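Beta-galactosidase (Geobacillus stearothermophilus, PDB 4OIF) probably hydrolyses terminal non-reducing beta-D-galactose residues of beta-D-galactosides, as a zinc-binding, trimeric member of glycoside hydrolase family 42. Local coordinates at residues E5-H17 against V394-N408. Residues are numbered along the deposited sequence; the frame is centred on the assembly and turned at random.
Sequences ERTYTTQANFILH and VGKALKKMSGIVGTN
Arg-6 grips the carbonyl of Gly-403 side-on. Its NE and NH2 both donate to Gly-403 O, at 3.2 and 3.0 Å, and that oxygen lies in the guanidinium plane. The chain is extended from CG to NE (chi2 175°), so CB and CG pass Gly-406 O, CD passes Val-405 O, and the guanidinium ends at Gly-403 O. NH2 also forms a salt bridge with Glu-637. With an alanine here, Glu-637 would probably lose this salt bridge and Gly-403 O the two nitrogens that grip it. Thr-7 N donates to Gly-406 O at 2.8 Å, and Asn-408 ND2 donates to Thr-7 OG1. Gly-406 takes a positive phi (83°) in a type II turn, where a CB would jam against Val-405 O and sit tight on Tyr-8 CD1. Val-405 puts CG1 3.7 Å from Tyr-8 CD1 and CG2 3.6 Å from Ile-15 CG1. Ile-15 also reaches Met-401 CB with CD1 and Leu-398 with CG2. Leu-398 CD1 touches His-17 CB at 3.6 Å. Tyr-359 OH bonds to His-17 NE2, and the backbone carbonyl of His-44 to ND1. The N-terminal loop thus lies along the loop after helix 386-399, beside the parallel pairing of strands 16-21 and 356-359, as expected where a TIM barrel's first and last strands meet.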
ATOM      1  N   GLU A   5      12.443 -32.287 -39.969  1.00 44.63           N
ATOM      2  CA  GLU A   5      11.838 -31.640 -41.121  1.00 43.06           C
ATOM      3  C   GLU A   5      11.259 -30.294 -40.712  1.00 38.15           C
ATOM      4  O   GLU A   5      10.784 -30.124 -39.592  1.00 35.15           O
ATOM      5  CB  GLU A   5      10.769 -32.529 -41.762  1.00 65.95           C
ATOM      6  CG  GLU A   5      10.940 -32.664 -43.280  1.00 72.65           C
ATOM      7  CD  GLU A   5      10.873 -31.322 -44.009  1.00 83.17           C
ATOM      8  OE1 GLU A   5       9.813 -30.659 -43.958  1.00 85.53           O
ATOM      9  OE2 GLU A   5      11.889 -30.918 -44.615  1.00 74.71           O
ATOM     10  N   ARG A   6      11.333 -29.328 -41.620  1.00 44.37           N
ATOM     11  CA  ARG A   6      10.775 -28.010 -41.363  1.00 35.90           C
ATOM     12  C   ARG A   6       9.259 -28.077 -41.268  1.00 35.85           C
ATOM     13  O   ARG A   6       8.609 -28.872 -41.945  1.00 37.40           O
ATOM     14  CB  ARG A   6      11.185 -27.019 -42.453  1.00 29.98           C
ATOM     15  CG  ARG A   6      12.657 -26.649 -42.433  1.00 25.29           C
ATOM     16  CD  ARG A   6      12.976 -25.775 -43.623  1.00 17.13           C
ATOM     17  NE  ARG A   6      14.327 -25.224 -43.561  1.00 32.75           N
ATOM     18  CZ  ARG A   6      15.416 -25.834 -44.019  1.00 31.41           C
ATOM     19  NH1 ARG A   6      15.331 -27.041 -44.572  1.00 34.04           N
ATOM     20  NH2 ARG A   6      16.598 -25.236 -43.916  1.00 27.05           N
ATOM     21  N   THR A   7       8.700 -27.246 -40.401  1.00 36.37           N
ATOM     22  CA  THR A   7       7.258 -27.121 -40.296  1.00 28.68           C
ATOM     23  C   THR A   7       6.907 -25.636 -40.317  1.00 26.96           C
ATOM     24  O   THR A   7       7.126 -24.920 -39.339  1.00 34.09           O
ATOM     25  CB  THR A   7       6.727 -27.798 -39.019  1.00 30.89           C
ATOM     26  OG1 THR A   7       7.274 -27.145 -37.875  1.00 27.34           O
ATOM     27  CG2 THR A   7       7.125 -29.276 -38.981  1.00 23.72           C
ATOM     28  N   TYR A   8       6.385 -25.173 -41.446  1.00 27.09           N
ATOM     29  CA  TYR A   8       6.099 -23.751 -41.636  1.00 23.15           C
ATOM     30  C   TYR A   8       4.767 -23.345 -41.009  1.00 21.11           C
ATOM     31  O   TYR A   8       3.753 -24.023 -41.187  1.00 32.81           O
ATOM     32  CB  TYR A   8       6.106 -23.408 -43.125  1.00 28.75           C
ATOM     33  CG  TYR A   8       7.447 -23.609 -43.803  1.00 29.16           C
ATOM     34  CD1 TYR A   8       8.313 -22.536 -44.011  1.00 30.60           C
ATOM     35  CD2 TYR A   8       7.845 -24.866 -44.244  1.00 24.53           C
ATOM     36  CE1 TYR A   8       9.535 -22.713 -44.637  1.00 35.96           C
ATOM     37  CE2 TYR A   8       9.069 -25.052 -44.870  1.00 32.58           C
ATOM     38  CZ  TYR A   8       9.908 -23.973 -45.063  1.00 35.19           C
ATOM     39  OH  TYR A   8      11.123 -24.152 -45.684  1.00 48.48           O
ATOM     40  N   THR A   9       4.766 -22.236 -40.278  1.00 20.93           N
ATOM     41  CA  THR A   9       3.557 -21.819 -39.575  1.00 28.89           C
ATOM     42  C   THR A   9       2.736 -20.851 -40.423  1.00 22.99           C
ATOM     43  O   THR A   9       1.532 -20.708 -40.212  1.00 25.25           O
ATOM     44  CB  THR A   9       3.880 -21.180 -38.193  1.00 27.40           C
ATOM     45  OG1 THR A   9       4.778 -20.073 -38.356  1.00 16.80           O
ATOM     46  CG2 THR A   9       4.506 -22.213 -37.250  1.00 17.93           C
ATOM     47  N   THR A  10       3.386 -20.185 -41.376  1.00 18.54           N
ATOM     48  CA  THR A  10       2.678 -19.335 -42.334  1.00 23.43           C
ATOM     49  C   THR A  10       3.164 -19.610 -43.741  1.00 24.68           C
ATOM     50  O   THR A  10       4.073 -20.416 -43.951  1.00 21.71           O
ATOM     51  CB  THR A  10       2.856 -17.820 -42.062  1.00 13.55           C
ATOM     52  OG1 THR A  10       4.018 -17.340 -42.748  1.00 22.58           O
ATOM     53  CG2 THR A  10       3.002 -17.546 -40.596  1.00 20.38           C
ATOM     54  N   GLN A  11       2.555 -18.909 -44.693  1.00 26.48           N
ATOM     55  CA  GLN A  11       2.890 -19.030 -46.108  1.00 30.50           C
ATOM     56  C   GLN A  11       4.224 -18.347 -46.431  1.00 23.11           C
ATOM     57  O   GLN A  11       4.712 -18.425 -47.553  1.00 27.93           O
ATOM     58  CB  GLN A  11       1.765 -18.431 -46.967  1.00 18.78           C
ATOM     59  CG  GLN A  11       1.635 -19.033 -48.342  1.00 41.59           C
ATOM     60  CD  GLN A  11       1.021 -20.426 -48.307  1.00 56.31           C
ATOM     61  OE1 GLN A  11       0.426 -20.831 -47.307  1.00 55.73           O
ATOM     62  NE2 GLN A  11       1.169 -21.167 -49.403  1.00 64.66           N
ATOM     63  N   ALA A  12       4.804 -17.669 -45.444  1.00 19.09           N
ATOM     64  CA  ALA A  12       6.030 -16.917 -45.661  1.00 19.15           C
ATOM     65  C   ALA A  12       7.265 -17.802 -45.573  1.00 22.12           C
ATOM     66  O   ALA A  12       7.426 -18.566 -44.624  1.00 29.89           O
ATOM     67  CB  ALA A  12       6.137 -15.785 -44.665  1.00 20.42           C
ATOM     68  N   ASN A  13       8.135 -17.684 -46.572  1.00 24.41           N
ATOM     69  CA  ASN A  13       9.414 -18.389 -46.585  1.00 22.74           C
ATOM     70  C   ASN A  13      10.517 -17.459 -46.105  1.00 25.89           C
ATOM     71  O   ASN A  13      11.685 -17.596 -46.482  1.00 27.59           O
ATOM     72  CB  ASN A  13       9.738 -18.918 -47.991  1.00 19.83           C
ATOM     73  CG  ASN A  13      10.065 -17.801 -48.980  1.00 29.42           C
ATOM     74  OD1 ASN A  13       9.518 -16.699 -48.901  1.00 35.49           O
ATOM     75  ND2 ASN A  13      10.968 -18.084 -49.916  1.00 40.34           N
ATOM     76  N   PHE A  14      10.130 -16.499 -45.275  1.00 16.99           N
ATOM     77  CA  PHE A  14      11.060 -15.523 -44.736  1.00 12.84           C
ATOM     78  C   PHE A  14      10.688 -15.191 -43.302  1.00 10.55           C
ATOM     79  O   PHE A  14       9.539 -15.353 -42.903  1.00 15.38           O
ATOM     80  CB  PHE A  14      11.066 -14.258 -45.590  1.00 11.50           C
ATOM     81  CG  PHE A  14       9.723 -13.601 -45.713  1.00  7.88           C
ATOM     82  CD1 PHE A  14       9.351 -12.592 -44.840  1.00  9.89           C
ATOM     83  CD2 PHE A  14       8.838 -13.985 -46.708  1.00 10.88           C
ATOM     84  CE1 PHE A  14       8.115 -11.977 -44.945  1.00 11.47           C
ATOM     85  CE2 PHE A  14       7.602 -13.386 -46.824  1.00 18.82           C
ATOM     86  CZ  PHE A  14       7.232 -12.378 -45.939  1.00 16.18           C
ATOM     87  N   ILE A  15      11.656 -14.725 -42.524  1.00  9.06           N
ATOM     88  CA  ILE A  15      11.381 -14.329 -41.153  1.00 10.98           C
ATOM     89  C   ILE A  15      10.663 -12.985 -41.157  1.00 14.22           C
ATOM     90  O   ILE A  15      11.180 -12.000 -41.681  1.00  9.73           O
ATOM     91  CB  ILE A  15      12.661 -14.251 -40.312  1.00  6.43           C
ATOM     92  CG1 ILE A  15      13.053 -15.654 -39.843  1.00 11.64           C
ATOM     93  CG2 ILE A  15      12.448 -13.350 -39.110  1.00  8.20           C
ATOM     94  CD1 ILE A  15      14.533 -15.922 -39.884  1.00  9.70           C
ATOM     95  N   LEU A  16       9.453 -12.968 -40.605  1.00  9.03           N
ATOM     96  CA  LEU A  16       8.649 -11.757 -40.580  1.00 12.22           C
ATOM     97  C   LEU A  16       9.394 -10.673 -39.826  1.00 14.58           C
ATOM     98  O   LEU A  16       9.957 -10.934 -38.782  1.00  9.85           O
ATOM     99  CB  LEU A  16       7.291 -12.004 -39.924  1.00  6.69           C
ATOM    100  CG  LEU A  16       6.642 -13.361 -40.198  1.00 13.40           C
ATOM    101  CD1 LEU A  16       5.287 -13.418 -39.517  1.00  4.85           C
ATOM    102  CD2 LEU A  16       6.529 -13.621 -41.701  1.00  5.32           C
ATOM    103  N   HIS A  17       9.411  -9.463 -40.364  1.00 11.04           N
ATOM    104  CA  HIS A  17      10.011  -8.351 -39.656  1.00 10.35           C
ATOM    105  C   HIS A  17       9.113  -7.139 -39.819  1.00 11.70           C
ATOM    106  O   HIS A  17       8.791  -6.748 -40.935  1.00  9.17           O
ATOM    107  CB  HIS A  17      11.416  -8.064 -40.177  1.00  9.05           C
ATOM    108  CG  HIS A  17      12.144  -7.012 -39.404  1.00  9.53           C
ATOM    109  ND1 HIS A  17      12.896  -6.029 -40.015  1.00 11.12           N
ATOM    110  CD2 HIS A  17      12.248  -6.793 -38.073  1.00 11.76           C
ATOM    111  CE1 HIS A  17      13.429  -5.248 -39.091  1.00 11.27           C
ATOM    112  NE2 HIS A  17      13.055  -5.690 -37.903  1.00  8.60           N
ATOM    113  N   VAL A 394      18.807  -5.300 -37.898  1.00 13.71           N
ATOM    114  CA  VAL A 394      18.110  -6.555 -37.641  1.00 15.35           C
ATOM    115  C   VAL A 394      17.459  -7.040 -38.937  1.00 19.12           C
ATOM    116  O   VAL A 394      17.589  -8.211 -39.284  1.00 15.93           O
ATOM    117  CB  VAL A 394      17.051  -6.432 -36.508  1.00 15.16           C
ATOM    118  CG1 VAL A 394      16.115  -7.633 -36.503  1.00  5.67           C
ATOM    119  CG2 VAL A 394      17.741  -6.307 -35.156  1.00  6.44           C
ATOM    120  N   GLY A 395      16.792  -6.136 -39.661  1.00 13.22           N
ATOM    121  CA  GLY A 395      16.155  -6.478 -40.926  1.00 13.44           C
ATOM    122  C   GLY A 395      17.108  -7.108 -41.934  1.00 16.60           C
ATOM    123  O   GLY A 395      16.830  -8.187 -42.491  1.00 20.38           O
ATOM    124  N   LYS A 396      18.237  -6.427 -42.154  1.00 20.96           N
ATOM    125  CA  LYS A 396      19.295  -6.909 -43.042  0.62 18.98           C
ATOM    126  C   LYS A 396      19.777  -8.282 -42.610  1.00 16.53           C
ATOM    127  O   LYS A 396      20.073  -9.140 -43.441  1.00 23.81           O
ATOM    128  CB  LYS A 396      20.473  -5.933 -43.066  0.62 15.60           C
ATOM    129  CG  LYS A 396      20.121  -4.531 -43.537  0.62 20.28           C
ATOM    130  CD  LYS A 396      21.271  -3.565 -43.284  0.62 26.48           C
ATOM    131  CE  LYS A 396      20.949  -2.158 -43.778  0.62 30.67           C
ATOM    132  NZ  LYS A 396      22.141  -1.257 -43.728  0.62 28.64           N
ATOM    133  N   ALA A 397      19.855  -8.489 -41.300  1.00 16.45           N
ATOM    134  CA  ALA A 397      20.307  -9.773 -40.806  1.00 12.44           C
ATOM    135  C   ALA A 397      19.269 -10.853 -41.099  1.00 21.72           C
ATOM    136  O   ALA A 397      19.618 -11.957 -41.530  1.00 18.49           O
ATOM    137  CB  ALA A 397      20.609  -9.695 -39.329  1.00  9.09           C
ATOM    138  N   LEU A 398      17.995 -10.525 -40.893  1.00 13.94           N
ATOM    139  CA  LEU A 398      16.914 -11.493 -41.056  1.00 21.12           C
ATOM    140  C   LEU A 398      16.748 -11.904 -42.509  1.00 17.92           C
ATOM    141  O   LEU A 398      16.386 -13.038 -42.802  1.00 13.30           O
ATOM    142  CB  LEU A 398      15.590 -10.933 -40.532  1.00 20.16           C
ATOM    143  CG  LEU A 398      15.450 -10.614 -39.041  1.00 19.78           C
ATOM    144  CD1 LEU A 398      14.057 -10.041 -38.765  1.00 13.75           C
ATOM    145  CD2 LEU A 398      15.738 -11.839 -38.150  1.00 16.29           C
ATOM    146  N   LYS A 399      17.001 -10.980 -43.425  1.00 18.87           N
ATOM    147  CA  LYS A 399      16.907 -11.339 -44.834  1.00 21.64           C
ATOM    148  C   LYS A 399      17.874 -12.468 -45.211  1.00 21.13           C
ATOM    149  O   LYS A 399      17.607 -13.229 -46.135  1.00 17.02           O
ATOM    150  CB  LYS A 399      17.141 -10.109 -45.710  1.00 16.01           C
ATOM    151  CG  LYS A 399      15.970  -9.143 -45.636  1.00 27.41           C
ATOM    152  CD  LYS A 399      16.142  -7.891 -46.477  1.00 26.63           C
ATOM    153  CE  LYS A 399      14.812  -7.141 -46.555  1.00 29.53           C
ATOM    154  NZ  LYS A 399      14.896  -5.819 -47.244  1.00 35.66           N
ATOM    155  N   LYS A 400      18.980 -12.597 -44.483  1.00 21.96           N
ATOM    156  CA  LYS A 400      19.940 -13.664 -44.762  1.00 18.33           C
ATOM    157  C   LYS A 400      19.626 -14.938 -43.991  1.00 19.51           C
ATOM    158  O   LYS A 400      20.444 -15.855 -43.972  1.00 23.30           O
ATOM    159  CB  LYS A 400      21.369 -13.234 -44.421  1.00 21.77           C
ATOM    160  CG  LYS A 400      21.816 -11.916 -45.027  1.00 29.68           C
ATOM    161  CD  LYS A 400      23.218 -11.550 -44.546  1.00 26.71           C
ATOM    162  CE  LYS A 400      23.638 -10.157 -45.016  1.00 41.29           C
ATOM    163  NZ  LYS A 400      25.003  -9.794 -44.523  1.00 25.41           N
ATOM    164  N   MET A 401      18.453 -15.006 -43.365  1.00 18.62           N
ATOM    165  CA  MET A 401      18.170 -16.101 -42.434  1.00 15.49           C
ATOM    166  C   MET A 401      16.949 -16.954 -42.791  1.00 12.86           C
ATOM    167  O   MET A 401      16.400 -17.644 -41.937  1.00 19.29           O
ATOM    168  CB  MET A 401      18.011 -15.528 -41.011  1.00 19.25           C
ATOM    169  CG  MET A 401      19.339 -15.116 -40.370  1.00 15.25           C
ATOM    170  SD  MET A 401      19.188 -14.077 -38.906  1.00 19.59           S
ATOM    171  CE  MET A 401      18.502 -15.212 -37.702  1.00  9.42           C
ATOM    172  N   SER A 402      16.535 -16.941 -44.053  1.00 13.99           N
ATOM    173  CA  SER A 402      15.293 -17.609 -44.425  1.00 13.09           C
ATOM    174  C   SER A 402      15.333 -19.125 -44.254  1.00  8.64           C
ATOM    175  O   SER A 402      14.294 -19.773 -44.207  1.00 20.35           O
ATOM    176  CB  SER A 402      14.932 -17.265 -45.866  1.00 10.06           C
ATOM    177  OG  SER A 402      15.990 -17.609 -46.731  1.00 24.25           O
ATOM    178  N   GLY A 403      16.528 -19.694 -44.160  1.00 11.71           N
ATOM    179  CA  GLY A 403      16.675 -21.129 -43.984  1.00 11.95           C
ATOM    180  C   GLY A 403      16.297 -21.596 -42.591  1.00 18.83           C
ATOM    181  O   GLY A 403      15.999 -22.771 -42.361  1.00 12.32           O
ATOM    182  N   ILE A 404      16.306 -20.661 -41.651  1.00 12.25           N
ATOM    183  CA  ILE A 404      15.931 -20.967 -40.287  1.00 14.03           C
ATOM    184  C   ILE A 404      14.399 -21.094 -40.170  1.00 18.80           C
ATOM    185  O   ILE A 404      13.876 -21.825 -39.308  1.00 12.42           O
ATOM    186  CB  ILE A 404      16.488 -19.897 -39.345  1.00  9.03           C
ATOM    187  CG1 ILE A 404      18.013 -19.844 -39.493  1.00 12.96           C
ATOM    188  CG2 ILE A 404      16.104 -20.183 -37.904  1.00  6.46           C
ATOM    189  CD1 ILE A 404      18.645 -18.542 -38.995  1.00 14.61           C
ATOM    190  N   VAL A 405      13.690 -20.412 -41.063  1.00  8.35           N
ATOM    191  CA  VAL A 405      12.231 -20.432 -41.056  1.00 15.29           C
ATOM    192  C   VAL A 405      11.676 -21.857 -41.076  1.00 17.97           C
ATOM    193  O   VAL A 405      12.008 -22.662 -41.951  1.00 17.91           O
ATOM    194  CB  VAL A 405      11.647 -19.648 -42.250  1.00 14.61           C
ATOM    195  CG1 VAL A 405      10.128 -19.799 -42.297  1.00 11.56           C
ATOM    196  CG2 VAL A 405      12.039 -18.186 -42.154  1.00  9.50           C
ATOM    197  N   GLY A 406      10.844 -22.165 -40.091  1.00 16.55           N
ATOM    198  CA  GLY A 406      10.213 -23.467 -40.006  1.00 17.01           C
ATOM    199  C   GLY A 406      11.057 -24.545 -39.356  1.00 12.77           C
ATOM    200  O   GLY A 406      10.572 -25.653 -39.144  1.00 14.59           O
ATOM    201  N   THR A 407      12.316 -24.247 -39.046  1.00  8.77           N
ATOM    202  CA  THR A 407      13.139 -25.234 -38.349  1.00 17.05           C
ATOM    203  C   THR A 407      12.699 -25.404 -36.896  1.00 14.71           C
ATOM    204  O   THR A 407      12.317 -24.434 -36.221  1.00 10.70           O
ATOM    205  CB  THR A 407      14.640 -24.862 -38.361  1.00 15.67           C
ATOM    206  OG1 THR A 407      14.818 -23.558 -37.783  1.00 12.77           O
ATOM    207  CG2 THR A 407      15.186 -24.882 -39.785  1.00 14.91           C
ATOM    208  N   ASN A 408      12.770 -26.640 -36.422  1.00  9.01           N
ATOM    209  CA  ASN A 408      12.457 -26.959 -35.035  1.00  9.28           C
ATOM    210  C   ASN A 408      13.719 -27.185 -34.212  1.00 17.62           C
ATOM    211  O   ASN A 408      14.833 -26.912 -34.681  1.00 16.16           O
ATOM    212  CB  ASN A 408      11.544 -28.182 -34.977  1.00 12.48           C
ATOM    213  CG  ASN A 408      10.183 -27.918 -35.624  1.00 27.28           C
ATOM    214  OD1 ASN A 408       9.334 -27.217 -35.057  1.00 23.44           O
ATOM    215  ND2 ASN A 408       9.974 -28.470 -36.817  1.00 19.20           N
TER
HETATM  216  O   HOH W   1      13.401 -22.168 -44.269  1.00 14.51           O